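Local coordinates for protein peptidase M28 (Shewanella amazonensis SB2B, PDB 3IIB) that probably acts as a zinc-dependent carboxypeptidase or metallodipeptidase of the M28 family, apparently active as a homodimer, at residues A[27-32]-A[52-57]; A[160-165]-A[194-199]. One frame throughout, in Å; residues are numbered along the deposited sequence.

Interaction 1 of 2, residues A[27-32]-A[52-57]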
loop_
_atom_site.group_PDB
_atom_site.type_symbol
_atom_site.label_atom_id
_atom_site.label_comp_id
_atom_site.label_asym_id
_atom_site.label_seq_id
_atom_site.Cartn_x
_atom_site.Cartn_y
_atom_site.Cartn_z
ATOM N N VAL A 27 -17.198 -12.580 -6.702
ATOM C CA VAL A 27 -16.529 -11.399 -6.141
ATOM C C VAL A 27 -15.824 -10.556 -7.229
ATOM O O VAL A 27 -15.787 -9.293 -7.144
ATOM C CB VAL A 27 -15.603 -11.690 -4.934
ATOM C CG1 VAL A 27 -14.454 -12.624 -5.273
ATOM C CG2 VAL A 27 -15.063 -10.338 -4.361
ATOM N N GLU A 28 -15.341 -11.220 -8.276
ATOM C CA GLU A 28 -14.785 -10.480 -9.428
ATOM C C GLU A 28 -15.918 -9.640 -10.040
ATOM O O GLU A 28 -15.736 -8.477 -10.348
ATOM C CB GLU A 28 -14.200 -11.423 -10.461
ATOM C CG GLU A 28 -13.417 -10.761 -11.580
ATOM C CD GLU A 28 -14.275 -10.299 -12.766
ATOM O OE1 GLU A 28 -15.492 -10.554 -12.824
ATOM O OE2 GLU A 28 -13.692 -9.666 -13.671
ATOM N N SER A 29 -17.097 -10.250 -10.151
ATOM C CA SER A 29 -18.232 -9.561 -10.758
ATOM C C SER A 29 -18.637 -8.314 -9.966
ATOM O O SER A 29 -18.870 -7.231 -10.526
ATOM C CB SER A 29 -19.369 -10.547 -10.906
ATOM O OG SER A 29 -20.517 -9.897 -11.462
ATOM N N LEU A 30 -18.698 -8.478 -8.647
ATOM C CA LEU A 30 -19.150 -7.413 -7.770
ATOM C C LEU A 30 -18.140 -6.262 -7.785
ATOM O O LEU A 30 -18.493 -5.076 -7.954
ATOM C CB LEU A 30 -19.347 -7.957 -6.340
ATOM C CG LEU A 30 -19.752 -6.972 -5.221
ATOM C CD1 LEU A 30 -20.984 -6.114 -5.538
ATOM C CD2 LEU A 30 -19.919 -7.743 -3.882
ATOM N N THR A 31 -16.866 -6.612 -7.625
ATOM C CA THR A 31 -15.829 -5.574 -7.522
ATOM C C THR A 31 -15.624 -4.842 -8.851
ATOM O O THR A 31 -15.336 -3.641 -8.851
ATOM C CB THR A 31 -14.488 -6.113 -6.983
ATOM O OG1 THR A 31 -14.041 -7.186 -7.819
ATOM C CG2 THR A 31 -14.633 -6.612 -5.538
ATOM N N VAL A 32 -15.802 -5.527 -9.982
ATOM C CA VAL A 32 -15.663 -4.874 -11.302
ATOM C C VAL A 32 -16.922 -4.119 -11.733
ATOM O O VAL A 32 -16.832 -2.960 -12.146
ATOM C CB VAL A 32 -15.279 -5.894 -12.391
ATOM C CG1 VAL A 32 -15.261 -5.226 -13.816
ATOM C CG2 VAL A 32 -13.936 -6.560 -12.043
ATOM N N ILE A 52 -29.548 -8.566 -7.087
ATOM C CA ILE A 52 -30.814 -9.131 -7.559
ATOM C C ILE A 52 -30.613 -9.902 -8.887
ATOM O O ILE A 52 -31.027 -11.083 -9.032
ATOM C CB ILE A 52 -31.900 -8.003 -7.663
ATOM C CG1 ILE A 52 -32.336 -7.478 -6.274
ATOM C CG2 ILE A 52 -33.134 -8.522 -8.355
ATOM C CD1 ILE A 52 -33.150 -8.498 -5.463
ATOM N N ALA A 53 -29.942 -9.260 -9.847
ATOM C CA ALA A 53 -29.725 -9.858 -11.155
ATOM C C ALA A 53 -28.861 -11.111 -10.990
ATOM O O ALA A 53 -29.115 -12.122 -11.629
ATOM C CB ALA A 53 -29.044 -8.838 -12.129
ATOM N N LYS A 54 -27.848 -11.026 -10.132
ATOM C CA LYS A 54 -26.934 -12.131 -9.968
ATOM C C LYS A 54 -27.638 -13.312 -9.396
ATOM O O LYS A 54 -27.465 -14.442 -9.866
ATOM C CB LYS A 54 -25.738 -11.722 -9.100
ATOM C CG LYS A 54 -24.673 -12.816 -8.923
ATOM C CD LYS A 54 -23.962 -13.121 -10.250
ATOM C CE LYS A 54 -23.221 -11.923 -10.839
ATOM N NZ LYS A 54 -22.495 -12.278 -12.104
ATOM N N LEU A 55 -28.425 -13.080 -8.354
ATOM C CA LEU A 55 -29.120 -14.184 -7.703
ATOM C C LEU A 55 -30.153 -14.791 -8.631
ATOM O O LEU A 55 -30.292 -16.012 -8.678
ATOM C CB LEU A 55 -29.740 -13.723 -6.384
ATOM C CG LEU A 55 -28.666 -13.307 -5.373
ATOM C CD1 LEU A 55 -29.247 -12.469 -4.249
ATOM C CD2 LEU A 55 -27.882 -14.499 -4.834
ATOM N N GLN A 56 -30.863 -13.950 -9.387
ATOM C CA GLN A 56 -31.786 -14.482 -10.387
ATOM C C GLN A 56 -31.081 -15.330 -11.436
ATOM O O GLN A 56 -31.582 -16.397 -11.847
ATOM C CB GLN A 56 -32.546 -13.342 -11.072
ATOM C CG GLN A 56 -33.525 -12.647 -10.141
ATOM C CD GLN A 56 -34.096 -11.381 -10.727
ATOM O OE1 GLN A 56 -33.506 -10.768 -11.615
ATOM N NE2 GLN A 56 -35.249 -10.975 -10.226
ATOM N N SER A 57 -29.907 -14.867 -11.858
ATOM C CA SER A 57 -29.163 -15.531 -12.900
ATOM C C SER A 57 -28.663 -16.900 -12.423
ATOM O O SER A 57 -28.416 -17.815 -13.215
ATOM C CB SER A 57 -27.977 -14.655 -13.390
ATOM O OG SER A 57 -26.826 -14.833 -12.539
#
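Lys54 reaches from helix 42-57 to Ser29 of helix 22-33, and this pair alone joins the two segments. Lys54 NZ donates a hydrogen bond to Ser29 OG at 3.2 Å, while its CE rests 3.4 Å from the same oxygen. The lysine starts straight, with CG anti to the backbone N (chi1 -177°), then bends at chi2 and chi3, which shortens the chain to suit a 9.1 Å separation between Ser29 CA and Lys54 CA. The tight part is the buried serine end. Ser29 OG is also hydrogen-bonded to Trp50 NE1, again from helix 42-57, and to Glu33 OE2, its strongest partner, so three groups grip one hydroxyl. The other side is looser: Lys54 is itself partly exposed, and Ala53, Gln56 and Ser57 face solvent, Ser57 OG turning back to bond Lys54 O at 2.8 Å. An alanine in place of Lys54 would probably take one donor from Ser29 OG and leave the Trp50 bond to link the helices at this hydroxyl. Elsewhere on helix 42-57, Leu55 packs on Val63 and Val238 of strands 62-84 and 220-242, setting this helix on the central sheet, whereas helix 22-33 leans through Val27 on helix 267-285 and borders the second subunit, where Glu28 forms a salt bridge to Arg215 of that chain.

Interaction 2 of 2, residues A[160-165]-A[194-199]; sequences AAAEKG and TAIPAA
The peptide between Ala161 and Ala162 offers one flat face to Ile196, whose CD1 methyl stands almost straight above the nitrogen, 3.8 Å from Ala162 N. The methyls of the two alanines flank that spot: Ile196 CD1 lies 4.0 Å from Ala161 CB, and the other branch of the isoleucine, CG2, lies 4.1 Å from Ala162 CB. The second flat group is the carbonyl of Thr194, and here the approach is different. Ala162 CB meets its oxygen end-on rather than over a face, at 3.3 Å from Thr194 O, a close methyl-to-oxygen contact and no hydrogen bond. Ile196 can use both branches because its CG1 sits between the backbone N and carbonyl carbon (chi1 62°), with CD1 extended beyond it, so that CD1 and CG2 both face the helix. Small residues make the fit possible: with nothing beyond CB on Ala161 or Ala162, the chain at 194-196 can lie against the last turn. Lys164 N closes that turn by bonding Ala161 O, and the helix then ends in a Schellman motif. Gly165 takes a positive phi of 103°, and its N bonds Ala162 O at 2.9 Å; a CB there would jam against the preceding carbonyl. Helix 145-163 is the connection of a beta-alpha-beta crossover between the parallel, adjacent strands 131-134 and 168-172. Thr194 and Ile196 pack on the end of that helix just before strand 198-201, which extends the sheet beside 168-172, an alpha/beta layering characteristic of such crossovers.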
loop_
_atom_site.group_PDB
_atom_site.type_symbol
_atom_site.label_atom_id
_atom_site.label_comp_id
_atom_site.label_asym_id
_atom_site.label_seq_id
_atom_site.Cartn_x
_atom_site.Cartn_y
_atom_site.Cartn_z
ATOM N N ALA A 160 -14.635 12.176 22.664
ATOM C CA ALA A 160 -13.740 12.350 23.810
ATOM C C ALA A 160 -12.819 13.565 23.633
ATOM O O ALA A 160 -12.574 14.297 24.589
ATOM C CB ALA A 160 -12.917 11.063 24.037
ATOM N N ALA A 161 -12.330 13.791 22.415
ATOM C CA ALA A 161 -11.461 14.921 22.150
ATOM C C ALA A 161 -12.218 16.242 22.271
ATOM O O ALA A 161 -11.742 17.173 22.892
ATOM C CB ALA A 161 -10.825 14.803 20.774
ATOM N N ALA A 162 -13.412 16.320 21.690
ATOM C CA ALA A 162 -14.244 17.548 21.808
ATOM C C ALA A 162 -14.579 17.909 23.251
ATOM O O ALA A 162 -14.561 19.095 23.609
ATOM C CB ALA A 162 -15.534 17.455 20.988
ATOM N N GLU A 163 -14.821 16.904 24.077
ATOM C CA GLU A 163 -15.065 17.088 25.510
ATOM C C GLU A 163 -13.935 17.789 26.221
ATOM O O GLU A 163 -14.166 18.497 27.196
ATOM C CB GLU A 163 -15.392 15.749 26.199
ATOM C CG GLU A 163 -16.727 15.224 25.767
ATOM C CD GLU A 163 -17.070 13.875 26.373
ATOM O OE1 GLU A 163 -16.156 13.031 26.570
ATOM O OE2 GLU A 163 -18.267 13.657 26.646
ATOM N N LYS A 164 -12.722 17.636 25.692
ATOM C CA LYS A 164 -11.530 18.255 26.276
ATOM C C LYS A 164 -11.143 19.542 25.608
ATOM O O LYS A 164 -10.138 20.154 25.989
ATOM C CB LYS A 164 -10.356 17.295 26.217
ATOM C CG LYS A 164 -10.691 15.952 26.715
ATOM C CD LYS A 164 -10.920 15.900 28.213
ATOM C CE LYS A 164 -11.432 14.524 28.629
ATOM N NZ LYS A 164 -11.696 14.469 30.091
ATOM N N GLY A 165 -11.950 19.979 24.636
ATOM C CA GLY A 165 -11.748 21.248 23.951
ATOM C C GLY A 165 -11.150 21.167 22.547
ATOM O O GLY A 165 -11.018 22.189 21.887
ATOM N N THR A 194 -20.181 19.099 20.895
ATOM C CA THR A 194 -19.794 19.692 19.603
ATOM C C THR A 194 -19.094 18.677 18.684
ATOM O O THR A 194 -18.079 18.068 19.054
ATOM C CB THR A 194 -18.915 20.929 19.783
ATOM O OG1 THR A 194 -19.679 21.924 20.458
ATOM C CG2 THR A 194 -18.422 21.508 18.421
ATOM N N ALA A 195 -19.662 18.493 17.496
ATOM C CA ALA A 195 -19.047 17.671 16.444
ATOM C C ALA A 195 -17.791 18.363 15.933
ATOM O O ALA A 195 -17.766 19.580 15.713
ATOM C CB ALA A 195 -20.047 17.428 15.274
ATOM N N ILE A 196 -16.705 17.595 15.840
ATOM C CA ILE A 196 -15.462 18.122 15.303
ATOM C C ILE A 196 -14.957 17.235 14.129
ATOM O O ILE A 196 -15.261 16.046 14.082
ATOM C CB ILE A 196 -14.368 18.272 16.414
ATOM C CG1 ILE A 196 -14.046 16.902 17.015
ATOM C CG2 ILE A 196 -14.782 19.391 17.451
ATOM C CD1 ILE A 196 -12.777 16.874 17.946
ATOM N N PRO A 197 -14.186 17.820 13.195
ATOM C CA PRO A 197 -13.571 17.036 12.123
ATOM C C PRO A 197 -12.685 15.922 12.666
ATOM O O PRO A 197 -11.966 16.114 13.640
ATOM C CB PRO A 197 -12.743 18.054 11.355
ATOM C CG PRO A 197 -13.241 19.347 11.738
ATOM C CD PRO A 197 -13.783 19.233 13.120
ATOM N N ALA A 198 -12.732 14.773 12.006
ATOM C CA ALA A 198 -12.123 13.548 12.508
ATOM C C ALA A 198 -11.567 12.771 11.313
ATOM O O ALA A 198 -12.316 12.488 10.389
ATOM C CB ALA A 198 -13.175 12.682 13.221
ATOM N N ALA A 199 -10.273 12.430 11.358
ATOM C CA ALA A 199 -9.584 11.774 10.270
ATOM C C ALA A 199 -8.625 10.730 10.805
ATOM O O ALA A 199 -8.194 10.803 11.953
ATOM C CB ALA A 199 -8.826 12.799 9.451
#

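How the interactions relate
Interaction 1 closes before interaction 2 opens along the chain, and the two lie on opposite sides of its centre, with their own centres 40 Å apart and nearest atoms about 25 Å apart. The two do not touch, yet one mixed sheet serves both. Its long strand 220-242 runs past each: Leu55 of interaction 1 meets Val238 and Ala240, whereas in interaction 2 Pro197 meets Leu225 and Ala199 meets Leu223 and Leu225. Strand 62-84 pairs with it alongside. Neither contact lies at the zinc site. A polar helix bridge beside the second subunit and an apolar helix-to-loop fit thus lie in separate ends of the chain, both tied to the shared sheet.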